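Succinate-semialdehyde dehydrogenase (Streptococcus pyogenes MGAS1882, PDB 4OGD) probably oxidises succinic semialdehyde to succinate as a member of the aldehyde dehydrogenase family, binding NADP+ as its cofactor. Local coordinates at residues R255-G260 with S416-L421; S265-I270 with Y358-G363; A348-T351 with P355-Y358. All coordinates share one frame; numbering follows the deposited sequence.

Overall arrangement
The three contacts run outward through the part of the fold built on the sheet that contains strands 268-272, 345-348 and 365-371. Contact 1 lies at the end of helix 244-256, contact 2 where the chain enters strand 268-272, and contact 3 on the connection from strand 345-348 to strand 365-371. In sequence, contacts 2 and 3 both fall within the span bracketed by 255-260 and 416-421. Centres of contacts 1 and 2 are 12 Å apart, joined by R255, which bonds S265 and I361. Contacts 2 and 3, 10 Å apart, share Y358 and touch through I361 and I356. R255 hydrogen bonds and I361-I356 packing thus connect the three regions, from nearer the chain's centre outward.

Contact 1 of 3, residues R255-G260 with S416-L421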
loop_
_atom_site.group_PDB
_atom_site.type_symbol
_atom_site.label_atom_id
_atom_site.label_comp_id
_atom_site.label_asym_id
_atom_site.label_seq_id
_atom_site.Cartn_x
_atom_site.Cartn_y
_atom_site.Cartn_z
ATOM N N ARG A 255 12.431 -14.967 -23.832
ATOM C CA ARG A 255 13.471 -13.946 -23.698
ATOM C C ARG A 255 13.438 -12.853 -24.765
ATOM O O ARG A 255 13.903 -11.738 -24.522
ATOM C CB ARG A 255 14.874 -14.572 -23.625
ATOM C CG ARG A 255 15.977 -13.577 -23.220
ATOM C CD ARG A 255 15.600 -12.808 -21.950
ATOM N NE ARG A 255 16.692 -11.959 -21.483
ATOM C CZ ARG A 255 16.575 -10.669 -21.188
ATOM N NH1 ARG A 255 15.400 -10.060 -21.298
ATOM N NH2 ARG A 255 17.637 -9.983 -20.774
ATOM N N LEU A 256 12.884 -13.160 -25.939
ATOM C CA LEU A 256 12.965 -12.243 -27.073
ATOM C C LEU A 256 11.672 -11.507 -27.439
ATOM O O LEU A 256 11.691 -10.605 -28.271
ATOM C CB LEU A 256 13.540 -12.959 -28.302
ATOM C CG LEU A 256 14.943 -13.538 -28.101
ATOM C CD1 LEU A 256 15.407 -14.201 -29.374
ATOM C CD2 LEU A 256 15.918 -12.445 -27.715
ATOM N N TYR A 257 10.561 -11.877 -26.816
ATOM C CA TYR A 257 9.327 -11.114 -26.985
ATOM C C TYR A 257 9.578 -9.673 -26.549
ATOM O O TYR A 257 10.221 -9.431 -25.515
ATOM C CB TYR A 257 8.215 -11.751 -26.156
ATOM C CG TYR A 257 6.930 -10.968 -26.112
ATOM C CD1 TYR A 257 6.704 -10.041 -25.101
ATOM C CD2 TYR A 257 5.933 -11.179 -27.053
ATOM C CE1 TYR A 257 5.543 -9.329 -25.038
ATOM C CE2 TYR A 257 4.743 -10.461 -26.994
ATOM C CZ TYR A 257 4.565 -9.537 -25.981
ATOM O OH TYR A 257 3.410 -8.796 -25.886
ATOM N N ASN A 258 9.091 -8.725 -27.345
ATOM C CA ASN A 258 9.306 -7.292 -27.108
ATOM C C ASN A 258 10.793 -6.953 -27.007
ATOM O O ASN A 258 11.191 -6.056 -26.262
ATOM C CB ASN A 258 8.527 -6.807 -25.870
ATOM C CG ASN A 258 8.174 -5.322 -25.932
ATOM O OD1 ASN A 258 8.122 -4.714 -27.005
ATOM N ND2 ASN A 258 7.903 -4.734 -24.768
ATOM N N ALA A 259 11.599 -7.707 -27.762
ATOM C CA ALA A 259 13.059 -7.595 -27.765
ATOM C C ALA A 259 13.667 -7.678 -26.369
ATOM O O ALA A 259 14.721 -7.096 -26.103
ATOM C CB ALA A 259 13.516 -6.308 -28.497
ATOM N N GLY A 260 13.001 -8.407 -25.480
ATOM C CA GLY A 260 13.507 -8.612 -24.131
ATOM C C GLY A 260 13.203 -7.475 -23.177
ATOM O O GLY A 260 13.602 -7.523 -22.012
ATOM N N SER A 416 6.197 -22.557 -19.005
ATOM C CA SER A 416 5.814 -21.460 -19.880
ATOM C C SER A 416 6.517 -20.189 -19.451
ATOM O O SER A 416 6.926 -20.062 -18.297
ATOM C CB SER A 416 4.303 -21.236 -19.816
ATOM O OG SER A 416 3.870 -21.057 -18.471
ATOM N N GLY A 417 6.665 -19.255 -20.384
ATOM C CA GLY A 417 7.111 -17.913 -20.056
ATOM C C GLY A 417 5.957 -17.128 -19.458
ATOM O O GLY A 417 4.888 -17.685 -19.199
ATOM N N TRP A 418 6.148 -15.833 -19.252
ATOM C CA TRP A 418 5.098 -15.038 -18.615
ATOM C C TRP A 418 3.845 -14.947 -19.472
ATOM O O TRP A 418 3.891 -15.093 -20.696
ATOM C CB TRP A 418 5.595 -13.622 -18.305
ATOM C CG TRP A 418 5.594 -12.737 -19.503
ATOM C CD1 TRP A 418 6.456 -12.795 -20.555
ATOM C CD2 TRP A 418 4.682 -11.659 -19.789
ATOM N NE1 TRP A 418 6.146 -11.824 -21.475
ATOM C CE2 TRP A 418 5.062 -11.114 -21.032
ATOM C CE3 TRP A 418 3.591 -11.104 -19.112
ATOM C CZ2 TRP A 418 4.388 -10.038 -21.617
ATOM C CZ3 TRP A 418 2.925 -10.030 -19.689
ATOM C CH2 TRP A 418 3.322 -9.514 -20.935
ATOM N N THR A 419 2.719 -14.731 -18.810
ATOM C CA THR A 419 1.555 -14.203 -19.493
ATOM C C THR A 419 0.778 -13.369 -18.505
ATOM O O THR A 419 1.061 -13.378 -17.304
ATOM C CB THR A 419 0.656 -15.290 -20.051
ATOM O OG1 THR A 419 -0.318 -14.685 -20.908
ATOM C CG2 THR A 419 -0.050 -16.015 -18.924
ATOM N N SER A 420 -0.193 -12.632 -19.015
ATOM C CA SER A 420 -1.057 -11.838 -18.167
ATOM C C SER A 420 -2.464 -11.977 -18.712
ATOM O O SER A 420 -2.654 -12.006 -19.929
ATOM C CB SER A 420 -0.620 -10.371 -18.198
ATOM O OG SER A 420 -1.521 -9.561 -17.457
ATOM N N LEU A 421 -3.437 -12.087 -17.809
ATOM C CA LEU A 421 -4.845 -12.189 -18.158
ATOM C C LEU A 421 -5.586 -11.340 -17.135
ATOM O O LEU A 421 -5.088 -11.138 -16.023
ATOM C CB LEU A 421 -5.313 -13.638 -18.078
ATOM C CG LEU A 421 -4.713 -14.593 -19.113
ATOM C CD1 LEU A 421 -5.017 -16.031 -18.719
ATOM C CD2 LEU A 421 -5.274 -14.271 -20.492
#
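Y257 and W418 meet from two backbones not hydrogen-bonded together: Y257 is the first residue to leave helical geometry at the end of helix 244-256, and W418 sits in an irregular, extended loop. The pair illustrates how side chains rather than backbone bonds can join segments far apart in sequence. They form an offset edge-to-face pair, the indole edge directed at the phenol ring, with planes at 64° and the phenol and five-membered ring centroids 5.8 Å apart. The benzo side of the indole makes the approach, CZ2 of W418 lying 3.7 Å from CE1 of Y257, and that carbon of Y257 stays in the indole plane. Further along the same edge, NE1 of W418 is 4.1 Å from CD1 of Y257. The tryptophan reaches this place because its CG is tucked between the backbone N and the carbonyl carbon (chi1 79°), which carries the indole off its loop toward the helix end. The tyrosine stands on a compact turn in which G260 N donates to Y257 O at 3.0 Å; a weaker bond joins A259 N to L256 O. N258, within that turn, is held by E80 through its backbone N and gives its side-chain amide to the carbonyl of N132. F253, one turn back on helix 244-256, meets both rings, lying nearly parallel to the indole and steeply inclined to the phenol, which makes a three-ring cluster. Beyond W418 the loop is tied by S420 to Y136 at the start of helix 136-148, while T419 packs on Y453 of the second subunit. The contact thus joins the end of helix 244-256 to the loop that follows strand 411-414, both in the part of the aldehyde dehydrogenase fold built on the sheet with strand 268-272.

Contact 2 of 3, residues S265-I270 with Y358-G363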
loop_
_atom_site.group_PDB
_atom_site.type_symbol
_atom_site.label_atom_id
_atom_site.label_comp_id
_atom_site.label_asym_id
_atom_site.label_seq_id
_atom_site.Cartn_x
_atom_site.Cartn_y
_atom_site.Cartn_z
ATOM N N SER A 265 10.449 -10.683 -18.462
ATOM C CA SER A 265 11.238 -11.471 -19.415
ATOM C C SER A 265 11.990 -12.558 -18.647
ATOM O O SER A 265 12.278 -12.402 -17.460
ATOM C CB SER A 265 12.224 -10.582 -20.170
ATOM O OG SER A 265 12.730 -11.248 -21.330
ATOM N N SER A 266 12.297 -13.668 -19.310
ATOM C CA SER A 266 13.001 -14.759 -18.639
ATOM C C SER A 266 14.504 -14.496 -18.648
ATOM O O SER A 266 15.234 -15.050 -19.468
ATOM C CB SER A 266 12.668 -16.084 -19.324
ATOM O OG SER A 266 11.269 -16.329 -19.238
ATOM N N LYS A 267 14.963 -13.655 -17.724
ATOM C CA LYS A 267 16.295 -13.068 -17.838
ATOM C C LYS A 267 17.420 -13.945 -17.308
ATOM O O LYS A 267 18.550 -13.852 -17.782
ATOM C CB LYS A 267 16.341 -11.682 -17.184
ATOM C CG LYS A 267 15.297 -10.735 -17.735
ATOM C CD LYS A 267 15.678 -9.280 -17.503
ATOM C CE LYS A 267 14.601 -8.327 -18.059
ATOM N NZ LYS A 267 13.502 -8.060 -17.058
ATOM N N ARG A 268 17.123 -14.782 -16.323
ATOM C CA ARG A 268 18.145 -15.691 -15.788
ATOM C C ARG A 268 17.700 -17.129 -15.966
ATOM O O ARG A 268 16.849 -17.615 -15.227
ATOM C CB ARG A 268 18.420 -15.420 -14.297
ATOM C CG ARG A 268 18.966 -14.024 -13.976
ATOM C CD ARG A 268 19.244 -13.872 -12.468
ATOM N NE ARG A 268 17.992 -13.894 -11.715
ATOM C CZ ARG A 268 17.832 -14.469 -10.529
ATOM N NH1 ARG A 268 18.851 -15.073 -9.925
ATOM N NH2 ARG A 268 16.643 -14.443 -9.950
ATOM N N PHE A 269 18.278 -17.815 -16.945
ATOM C CA PHE A 269 18.015 -19.230 -17.098
ATOM C C PHE A 269 18.888 -19.982 -16.117
ATOM O O PHE A 269 20.102 -19.820 -16.122
ATOM C CB PHE A 269 18.325 -19.680 -18.524
ATOM C CG PHE A 269 17.342 -19.172 -19.541
ATOM C CD1 PHE A 269 16.059 -19.704 -19.607
ATOM C CD2 PHE A 269 17.696 -18.162 -20.428
ATOM C CE1 PHE A 269 15.141 -19.246 -20.550
ATOM C CE2 PHE A 269 16.771 -17.690 -21.377
ATOM C CZ PHE A 269 15.498 -18.237 -21.434
ATOM N N ILE A 270 18.270 -20.782 -15.261
ATOM C CA ILE A 270 19.024 -21.537 -14.270
ATOM C C ILE A 270 18.971 -23.017 -14.649
ATOM O O ILE A 270 17.895 -23.605 -14.716
ATOM C CB ILE A 270 18.466 -21.272 -12.868
ATOM C CG1 ILE A 270 18.588 -19.775 -12.551
ATOM C CG2 ILE A 270 19.213 -22.078 -11.827
ATOM C CD1 ILE A 270 18.084 -19.403 -11.165
ATOM N N TYR A 358 23.674 -9.505 -10.940
ATOM C CA TYR A 358 22.530 -8.994 -10.189
ATOM C C TYR A 358 21.755 -7.880 -10.896
ATOM O O TYR A 358 20.853 -7.294 -10.299
ATOM C CB TYR A 358 22.984 -8.480 -8.812
ATOM C CG TYR A 358 23.526 -9.559 -7.904
ATOM C CD1 TYR A 358 22.672 -10.470 -7.294
ATOM C CD2 TYR A 358 24.889 -9.662 -7.648
ATOM C CE1 TYR A 358 23.166 -11.462 -6.461
ATOM C CE2 TYR A 358 25.388 -10.648 -6.819
ATOM C CZ TYR A 358 24.522 -11.537 -6.222
ATOM O OH TYR A 358 25.015 -12.521 -5.400
ATOM N N GLN A 359 22.092 -7.584 -12.151
ATOM C CA GLN A 359 21.451 -6.475 -12.871
ATOM C C GLN A 359 20.442 -6.946 -13.897
ATOM O O GLN A 359 20.677 -7.929 -14.593
ATOM C CB GLN A 359 22.496 -5.632 -13.606
ATOM C CG GLN A 359 23.364 -4.781 -12.715
ATOM C CD GLN A 359 24.174 -3.760 -13.495
ATOM O OE1 GLN A 359 23.812 -3.368 -14.614
ATOM N NE2 GLN A 359 25.281 -3.323 -12.909
ATOM N N GLU A 360 19.330 -6.224 -14.012
ATOM C CA GLU A 360 18.355 -6.482 -15.071
ATOM C C GLU A 360 18.841 -5.895 -16.390
ATOM O O GLU A 360 19.161 -4.705 -16.462
ATOM C CB GLU A 360 17.008 -5.850 -14.701
ATOM C CG GLU A 360 15.976 -5.896 -15.818
ATOM C CD GLU A 360 14.675 -5.218 -15.436
ATOM O OE1 GLU A 360 14.730 -4.184 -14.740
ATOM O OE2 GLU A 360 13.600 -5.726 -15.824
ATOM N N ILE A 361 18.902 -6.728 -17.431
ATOM C CA ILE A 361 19.216 -6.260 -18.780
ATOM C C ILE A 361 17.930 -6.178 -19.601
ATOM O O ILE A 361 17.300 -7.203 -19.899
ATOM C CB ILE A 361 20.211 -7.191 -19.494
ATOM C CG1 ILE A 361 21.515 -7.315 -18.702
ATOM C CG2 ILE A 361 20.526 -6.646 -20.885
ATOM C CD1 ILE A 361 22.528 -8.251 -19.352
ATOM N N PHE A 362 17.544 -4.957 -19.956
ATOM C CA PHE A 362 16.276 -4.712 -20.646
ATOM C C PHE A 362 16.478 -4.773 -22.160
ATOM O O PHE A 362 16.262 -3.790 -22.883
ATOM C CB PHE A 362 15.707 -3.352 -20.213
ATOM C CG PHE A 362 14.234 -3.370 -19.884
ATOM C CD1 PHE A 362 13.339 -2.579 -20.594
ATOM C CD2 PHE A 362 13.749 -4.162 -18.849
ATOM C CE1 PHE A 362 11.969 -2.575 -20.278
ATOM C CE2 PHE A 362 12.396 -4.172 -18.525
ATOM C CZ PHE A 362 11.501 -3.379 -19.246
ATOM N N GLY A 363 16.897 -5.941 -22.628
ATOM C CA GLY A 363 17.147 -6.170 -24.041
ATOM C C GLY A 363 17.291 -7.651 -24.309
ATOM O O GLY A 363 17.078 -8.470 -23.417
#
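K267 meets E360, I361 and F362, a run whose sequence E-I-F-G is a familiar signature of aldehyde dehydrogenases; in relatives its glutamate contacts the nicotinamide ribose of the cofactor. The segment enters at Y358, whose hydroxyl bonds D383, and continues through Q359, whose OE1 accepts from Q317 on helix 308-323; Q317 NE2 also donates to E360 O. E360 comes next: its CG is anti to the backbone N (chi1 172°) and the chain then runs extended, bringing the carboxylate to the lysine. The salt bridge is short, 2.6 Å from K267 NZ to E360 OE2, and uses the anti lone pair of that oxygen, the one turned away from OE1. G232 N donates to the same OE2, and the carbonyl oxygens of G232 and V262 accept from K267 NZ. Three acceptors thus grip K267 NZ in a buried setting, an environment that would be expected to stabilise its positive charge. I361 contributes its backbone more than its side chain: its carbonyl oxygen lies 3.5 Å from K267 CE and 3.6 Å from K267 CD, which brings the end of the lysine chain close past this oxygen, and the oxygen also accepts from R255 NH2. F362 is the centre of an inverse gamma turn, in which G363 N makes a weak bond back to I361 O. The lysine itself comes from the chain just before strand 268-272, after an inverse gamma turn centred on S266. A bend at its last torsion (chi4 87°) swings the ammonium group out of line with the methylene chain, and from there K267 NZ lies obliquely to the ring of F362, 4.3 Å from CD2.

Contact 3 of 3, residues A348-T351 with P355-Y358; sequences AGLT and PIYY
L350 lies against Y357 and I356, while the carbonyl oxygen of T351 approaches CB of Y357. A contact only a few residues apart in sequence shows how a short loop can fold back and pack on itself, here with CA atoms of L350 and Y357 5.5 Å apart. One branch of the leucine does the work toward I356: CD2 of L350 sits 3.9 Å from CB of I356 and near its CG2 as well. Y357 is met nearer the leucine backbone, CB of L350 lying 3.8 Å from CD2 of Y357. Two backbone carbonyl oxygens lie close to the tyrosine. L350 O is 3.4 Å from CD2 of Y357, close to the ring plane at the edge, and T351 O comes within 3.3 Å of CB of Y357, lying obliquely to the ring. A first torsion of -166° sets the tyrosine ring across from its backbone N and alongside these carbonyls, and its opposite edge is taken up by Y358, since CD1 of Y357 stands 3.3 Å above the centre of the Y358 ring. In the next shell, Y358 N, just after the 3-10 segment 355-357, bonds back to P355 O, and the side chain of N354 accepts from I356 N. T351 OG1 is hydrogen-bonded to D353 OD2, in the residues between the two segments. Y369, on strand 365-371, bonds Y357 O through its hydroxyl, meets the Y357 ring edge-to-face and is also packed on by L350, while I356 turns to L320 and A321 of helix 308-323. The whole is a connection between neighbouring parallel strands, 345-348 and 365-371, that includes the 3-10 segment 355-357 and starts one strand in from the edge of the mixed sheet of this aldehyde dehydrogenase fold.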
loop_
_atom_site.group_PDB
_atom_site.type_symbol
_atom_site.label_atom_id
_atom_site.label_comp_id
_atom_site.label_asym_id
_atom_site.label_seq_id
_atom_site.Cartn_x
_atom_site.Cartn_y
_atom_site.Cartn_z
ATOM N N ALA A 348 27.238 -16.273 -20.367
ATOM C CA ALA A 348 27.253 -17.248 -19.287
ATOM C C ALA A 348 28.456 -16.949 -18.403
ATOM O O ALA A 348 29.128 -15.933 -18.588
ATOM C CB ALA A 348 27.316 -18.665 -19.848
ATOM N N GLY A 349 28.723 -17.818 -17.434
ATOM C CA GLY A 349 29.856 -17.627 -16.545
ATOM C C GLY A 349 29.826 -16.366 -15.693
ATOM O O GLY A 349 30.877 -15.802 -15.385
ATOM N N LEU A 350 28.633 -15.913 -15.312
ATOM C CA LEU A 350 28.530 -14.796 -14.385
ATOM C C LEU A 350 28.848 -15.270 -12.968
ATOM O O LEU A 350 28.254 -16.231 -12.481
ATOM C CB LEU A 350 27.127 -14.178 -14.425
ATOM C CG LEU A 350 26.734 -13.449 -15.717
ATOM C CD1 LEU A 350 25.220 -13.287 -15.801
ATOM C CD2 LEU A 350 27.407 -12.087 -15.811
ATOM N N THR A 351 29.789 -14.594 -12.317
ATOM C CA THR A 351 30.077 -14.838 -10.909
ATOM C C THR A 351 29.519 -13.689 -10.076
ATOM O O THR A 351 29.154 -12.640 -10.613
ATOM C CB THR A 351 31.597 -14.990 -10.658
ATOM O OG1 THR A 351 32.270 -13.775 -11.010
ATOM C CG2 THR A 351 32.154 -16.120 -11.494
ATOM N N PRO A 355 29.075 -7.444 -11.770
ATOM C CA PRO A 355 27.887 -6.616 -11.521
ATOM C C PRO A 355 26.644 -7.135 -12.241
ATOM O O PRO A 355 25.539 -7.049 -11.698
ATOM C CB PRO A 355 28.288 -5.257 -12.094
ATOM C CG PRO A 355 29.771 -5.235 -11.985
ATOM C CD PRO A 355 30.219 -6.644 -12.243
ATOM N N ILE A 356 26.830 -7.685 -13.436
ATOM C CA ILE A 356 25.706 -8.160 -14.243
ATOM C C ILE A 356 25.004 -9.396 -13.627
ATOM O O ILE A 356 23.843 -9.678 -13.932
ATOM C CB ILE A 356 26.147 -8.355 -15.729
ATOM C CG1 ILE A 356 26.567 -7.005 -16.323
ATOM C CG2 ILE A 356 25.045 -8.970 -16.581
ATOM C CD1 ILE A 356 25.464 -5.932 -16.277
ATOM N N TYR A 357 25.682 -10.102 -12.719
ATOM C CA TYR A 357 25.059 -11.209 -11.985
ATOM C C TYR A 357 23.743 -10.772 -11.347
ATOM O O TYR A 357 22.802 -11.560 -11.253
ATOM C CB TYR A 357 26.009 -11.717 -10.888
ATOM C CG TYR A 357 25.639 -13.055 -10.265
ATOM C CD1 TYR A 357 24.731 -13.134 -9.211
ATOM C CD2 TYR A 357 26.227 -14.231 -10.708
ATOM C CE1 TYR A 357 24.408 -14.358 -8.629
ATOM C CE2 TYR A 357 25.913 -15.455 -10.133
ATOM C CZ TYR A 357 25.002 -15.513 -9.098
ATOM O OH TYR A 357 24.709 -16.748 -8.542
ATOM N N TYR A 358 23.674 -9.505 -10.940
ATOM C CA TYR A 358 22.530 -8.994 -10.189
ATOM C C TYR A 358 21.755 -7.880 -10.896
ATOM O O TYR A 358 20.853 -7.294 -10.299
ATOM C CB TYR A 358 22.984 -8.480 -8.812
ATOM C CG TYR A 358 23.526 -9.559 -7.904
ATOM C CD1 TYR A 358 22.672 -10.470 -7.294
ATOM C CD2 TYR A 358 24.889 -9.662 -7.648
ATOM C CE1 TYR A 358 23.166 -11.462 -6.461
ATOM C CE2 TYR A 358 25.388 -10.648 -6.819
ATOM C CZ TYR A 358 24.522 -11.537 -6.222
ATOM O OH TYR A 358 25.015 -12.521 -5.400
#